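Local coordinates for protein YaeO (Vibrio cholerae serotype O1, PDB 6JIE) that probably inhibits Rho-dependent transcription termination by dissociating the Rho hexamer, and resembles the RNA chaperone Hfq in structure, at residues L12-K25 / D61-F75. Sequence-based numbering, arbitrary orientation.
Sequences LACLFHLPVKLTMK and DQLSSMEALSEQPHF. With MG (magnesium ion), chain C.
K21 and E67 form a hydrogen-bonded pair between antiparallel strands 19-24 and 63-68, whose axes come within 4.5 Å at 160°. The register slips by one residue where S64 N and S65 N both donate to T23 O, a classic beta bulge. On the K21/T23 face, the extended K21 chain carries NZ to a salt bridge with E67 OE1 whose hydrogen bond is weak at 3.5 Å, and one water bridges K21 O, T23 OG1 and S65 OG. On the other face, L22 lies beside M66, CD2 to CG 3.7 Å, and the V20 side chain crosses M66 at a slant, CG1 to CG 3.9 Å; L22 and V20 also pack on strand 45-50, consistent with the interior of an Hfq-like, Sm-type beta barrel. Helix 9-15, closed by a Schellman motif (L18 N to A13 O, H17 N to C14 O, H17 at positive phi), meets the loop after strand 63-68: L12 CD2 sits over one H74 imidazole face, 4.0 Å from its centroid. A13 CB and, from strand 19-24, V20 CG1 lie at the F75 ring edge. Q72 NE2 sits over the centre of one F75 face, M66 CE over the opposite face toward its rim; Q72 OE1 accepts from H74 N and F75 N. At the far end, K25 NZ donates a hydrogen bond to backbone D61 O (3.0 Å), while D61 OD1 binds magnesium at 2.2 Å.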
# COMPACT_ATOMS: atom_id res chain seq x y z
N LEU A 12 -3.54 10.90 10.48
CA LEU A 12 -4.62 10.07 9.97
C LEU A 12 -4.13 9.09 8.90
O LEU A 12 -4.56 7.93 8.89
CB LEU A 12 -5.75 10.95 9.44
CG LEU A 12 -6.97 10.28 8.82
CD1 LEU A 12 -8.19 11.10 9.14
CD2 LEU A 12 -6.82 10.14 7.32
N ALA A 13 -3.26 9.54 7.99
CA ALA A 13 -2.69 8.63 7.00
C ALA A 13 -1.95 7.47 7.66
O ALA A 13 -2.04 6.33 7.21
CB ALA A 13 -1.74 9.38 6.06
N CYS A 14 -1.20 7.75 8.72
CA CYS A 14 -0.53 6.68 9.44
C CYS A 14 -1.52 5.79 10.19
O CYS A 14 -1.33 4.57 10.24
CB CYS A 14 0.49 7.28 10.40
SG CYS A 14 1.84 8.12 9.55
N LEU A 15 -2.55 6.39 10.81
CA LEU A 15 -3.51 5.60 11.58
C LEU A 15 -4.13 4.51 10.72
O LEU A 15 -4.29 3.37 11.16
CB LEU A 15 -4.61 6.52 12.14
CG LEU A 15 -5.70 5.88 12.98
CD1 LEU A 15 -5.09 5.35 14.27
CD2 LEU A 15 -6.82 6.88 13.26
N PHE A 16 -4.48 4.84 9.48
CA PHE A 16 -5.13 3.91 8.57
C PHE A 16 -4.15 3.25 7.59
O PHE A 16 -4.59 2.53 6.69
CB PHE A 16 -6.23 4.64 7.79
CG PHE A 16 -7.34 5.20 8.67
CD1 PHE A 16 -7.93 4.41 9.65
CD2 PHE A 16 -7.77 6.50 8.53
CE1 PHE A 16 -8.96 4.90 10.46
CE2 PHE A 16 -8.80 7.01 9.35
CZ PHE A 16 -9.37 6.20 10.31
N HIS A 17 -2.85 3.49 7.73
CA HIS A 17 -1.83 2.97 6.82
C HIS A 17 -2.21 3.21 5.36
O HIS A 17 -2.27 2.30 4.54
CB HIS A 17 -1.58 1.48 7.07
CG HIS A 17 -0.97 1.21 8.41
ND1 HIS A 17 0.11 1.93 8.88
CD2 HIS A 17 -1.30 0.34 9.38
CE1 HIS A 17 0.43 1.49 10.08
NE2 HIS A 17 -0.41 0.52 10.41
N LEU A 18 -2.44 4.47 5.06
CA LEU A 18 -2.92 4.80 3.73
C LEU A 18 -1.77 4.80 2.73
O LEU A 18 -0.67 5.27 3.06
CB LEU A 18 -3.58 6.17 3.73
CG LEU A 18 -4.87 6.30 4.54
CD1 LEU A 18 -5.46 7.69 4.32
CD2 LEU A 18 -5.87 5.23 4.13
N PRO A 19 -2.00 4.34 1.50
CA PRO A 19 -1.01 4.53 0.44
C PRO A 19 -0.99 6.00 0.02
O PRO A 19 -2.03 6.57 -0.29
CB PRO A 19 -1.52 3.64 -0.69
CG PRO A 19 -3.01 3.59 -0.48
CD PRO A 19 -3.19 3.62 1.03
N VAL A 20 0.21 6.60 0.03
CA VAL A 20 0.34 8.02 -0.25
C VAL A 20 1.57 8.30 -1.10
O VAL A 20 2.55 7.55 -1.09
CB VAL A 20 0.43 8.89 1.03
CG1 VAL A 20 -0.89 8.82 1.81
CG2 VAL A 20 1.59 8.47 1.90
N LYS A 21 1.48 9.40 -1.85
CA LYS A 21 2.59 9.99 -2.58
C LYS A 21 2.98 11.27 -1.85
O LYS A 21 2.15 12.19 -1.70
CB LYS A 21 2.19 10.29 -4.03
CG LYS A 21 3.20 11.14 -4.80
CD LYS A 21 2.58 11.56 -6.14
CE LYS A 21 3.35 12.67 -6.82
NZ LYS A 21 2.54 13.25 -7.95
N LEU A 22 4.23 11.34 -1.41
CA LEU A 22 4.73 12.50 -0.69
C LEU A 22 5.67 13.28 -1.59
O LEU A 22 6.57 12.70 -2.20
CB LEU A 22 5.46 12.10 0.58
CG LEU A 22 4.68 11.21 1.54
CD1 LEU A 22 5.54 10.99 2.77
CD2 LEU A 22 3.38 11.85 1.92
N THR A 23 5.46 14.58 -1.69
CA THR A 23 6.36 15.46 -2.41
C THR A 23 7.04 16.39 -1.41
O THR A 23 6.36 17.04 -0.62
CB THR A 23 5.62 16.27 -3.48
OG1 THR A 23 4.86 15.39 -4.33
CG2 THR A 23 6.61 17.03 -4.35
N MET A 24 8.37 16.44 -1.46
CA MET A 24 9.14 17.27 -0.55
C MET A 24 9.34 18.65 -1.13
O MET A 24 9.13 18.89 -2.33
CB MET A 24 10.50 16.63 -0.25
CG MET A 24 10.45 15.14 0.10
SD MET A 24 9.36 14.67 1.46
CE MET A 24 10.22 15.42 2.85
N LYS A 25 9.77 19.58 -0.26
CA LYS A 25 10.04 20.94 -0.71
C LYS A 25 11.17 20.98 -1.71
O LYS A 25 11.24 21.92 -2.51
CB LYS A 25 10.33 21.84 0.50
CG LYS A 25 9.07 22.15 1.32
CD LYS A 25 9.30 23.03 2.54
CE LYS A 25 8.06 23.01 3.45
NZ LYS A 25 8.20 23.89 4.65
N ASP A 61 8.43 18.78 8.42
CA ASP A 61 8.68 20.17 8.07
C ASP A 61 9.11 20.34 6.63
O ASP A 61 9.09 21.47 6.12
CB ASP A 61 9.77 20.80 8.95
CG ASP A 61 9.36 20.97 10.40
OD1 ASP A 61 10.26 20.92 11.27
OD2 ASP A 61 8.15 21.15 10.67
N GLN A 62 9.54 19.27 5.97
CA GLN A 62 10.00 19.33 4.59
C GLN A 62 8.96 18.83 3.61
O GLN A 62 9.25 18.73 2.42
CB GLN A 62 11.30 18.55 4.44
CG GLN A 62 12.45 19.18 5.20
CD GLN A 62 12.74 20.58 4.70
OE1 GLN A 62 12.64 20.85 3.50
NE2 GLN A 62 13.07 21.48 5.61
N LEU A 63 7.75 18.52 4.07
CA LEU A 63 6.71 18.05 3.15
C LEU A 63 6.10 19.23 2.40
O LEU A 63 5.78 20.26 3.00
CB LEU A 63 5.62 17.30 3.90
CG LEU A 63 6.04 15.95 4.45
CD1 LEU A 63 4.99 15.49 5.43
CD2 LEU A 63 6.19 14.97 3.31
N SER A 64 5.96 19.07 1.09
CA SER A 64 5.20 20.02 0.28
C SER A 64 3.77 19.57 0.05
O SER A 64 2.85 20.39 0.10
CB SER A 64 5.89 20.23 -1.08
OG SER A 64 5.16 21.16 -1.87
N SER A 65 3.55 18.28 -0.19
CA SER A 65 2.19 17.80 -0.41
C SER A 65 2.13 16.31 -0.09
O SER A 65 3.14 15.61 -0.12
CB SER A 65 1.72 18.06 -1.85
OG SER A 65 2.53 17.38 -2.80
N MET A 66 0.92 15.86 0.24
CA MET A 66 0.62 14.44 0.42
C MET A 66 -0.59 14.12 -0.44
O MET A 66 -1.62 14.79 -0.33
CB MET A 66 0.34 14.09 1.89
CG MET A 66 -0.22 12.69 2.09
SD MET A 66 -0.30 12.27 3.85
CE MET A 66 -1.60 13.40 4.36
N GLU A 67 -0.46 13.11 -1.29
CA GLU A 67 -1.51 12.73 -2.23
C GLU A 67 -1.97 11.30 -1.94
O GLU A 67 -1.15 10.40 -1.80
CB GLU A 67 -1.00 12.83 -3.68
CG GLU A 67 -1.96 12.30 -4.74
CD GLU A 67 -1.45 12.54 -6.14
OE1 GLU A 67 -0.50 13.31 -6.30
OE2 GLU A 67 -2.02 11.97 -7.09
N ALA A 68 -3.29 11.11 -1.84
CA ALA A 68 -3.84 9.77 -1.68
C ALA A 68 -3.61 8.93 -2.93
O ALA A 68 -3.85 9.38 -4.05
CB ALA A 68 -5.33 9.86 -1.39
N LEU A 69 -3.16 7.69 -2.73
CA LEU A 69 -3.06 6.73 -3.82
C LEU A 69 -4.19 5.69 -3.79
O LEU A 69 -4.14 4.71 -4.54
CB LEU A 69 -1.70 6.02 -3.81
CG LEU A 69 -0.50 6.95 -3.99
CD1 LEU A 69 0.80 6.17 -3.92
CD2 LEU A 69 -0.61 7.73 -5.30
N SER A 70 -5.19 5.90 -2.95
CA SER A 70 -6.37 5.05 -2.96
C SER A 70 -7.60 5.92 -2.78
O SER A 70 -7.51 7.08 -2.37
CB SER A 70 -6.33 3.99 -1.85
OG SER A 70 -6.27 4.64 -0.59
N GLU A 71 -8.75 5.32 -3.07
CA GLU A 71 -10.02 5.97 -2.82
C GLU A 71 -10.33 5.88 -1.34
O GLU A 71 -10.44 4.78 -0.78
CB GLU A 71 -11.13 5.32 -3.65
CG GLU A 71 -12.48 6.00 -3.54
CD GLU A 71 -13.62 5.01 -3.60
OE1 GLU A 71 -14.33 4.85 -2.58
OE2 GLU A 71 -13.80 4.37 -4.66
N GLN A 72 -10.46 7.03 -0.69
CA GLN A 72 -10.90 7.10 0.69
C GLN A 72 -11.50 8.48 0.93
O GLN A 72 -11.26 9.40 0.13
CB GLN A 72 -9.75 6.80 1.67
CG GLN A 72 -8.37 7.20 1.20
CD GLN A 72 -8.04 8.63 1.56
OE1 GLN A 72 -8.89 9.37 2.06
NE2 GLN A 72 -6.81 9.03 1.30
N PRO A 73 -12.32 8.65 1.96
CA PRO A 73 -13.06 9.90 2.12
C PRO A 73 -12.28 11.03 2.77
O PRO A 73 -12.86 12.10 3.00
CB PRO A 73 -14.23 9.47 3.02
CG PRO A 73 -13.62 8.43 3.89
CD PRO A 73 -12.73 7.64 2.96
N HIS A 74 -11.00 10.85 3.07
CA HIS A 74 -10.32 11.80 3.93
C HIS A 74 -9.62 12.90 3.14
O HIS A 74 -9.75 14.07 3.49
CB HIS A 74 -9.33 11.06 4.83
CG HIS A 74 -9.96 9.94 5.58
ND1 HIS A 74 -10.86 10.15 6.60
CD2 HIS A 74 -9.89 8.60 5.42
CE1 HIS A 74 -11.29 8.99 7.06
NE2 HIS A 74 -10.72 8.03 6.35
N PHE A 75 -8.89 12.53 2.09
CA PHE A 75 -8.22 13.54 1.28
C PHE A 75 -7.90 12.97 -0.10
O PHE A 75 -7.81 11.76 -0.29
CB PHE A 75 -6.93 14.06 1.95
CG PHE A 75 -5.93 12.98 2.27
CD1 PHE A 75 -4.97 12.59 1.34
CD2 PHE A 75 -5.92 12.38 3.53
CE1 PHE A 75 -4.04 11.62 1.65
CE2 PHE A 75 -5.00 11.40 3.84
CZ PHE A 75 -4.05 11.02 2.90
MG MG C . 12.45 21.18 11.04
O HOH W 1 -4.84 6.90 0.14
O HOH W 2 2.53 14.56 -3.28
O HOH W 3 12.70 19.02 10.39
O HOH W 4 12.97 21.95 9.15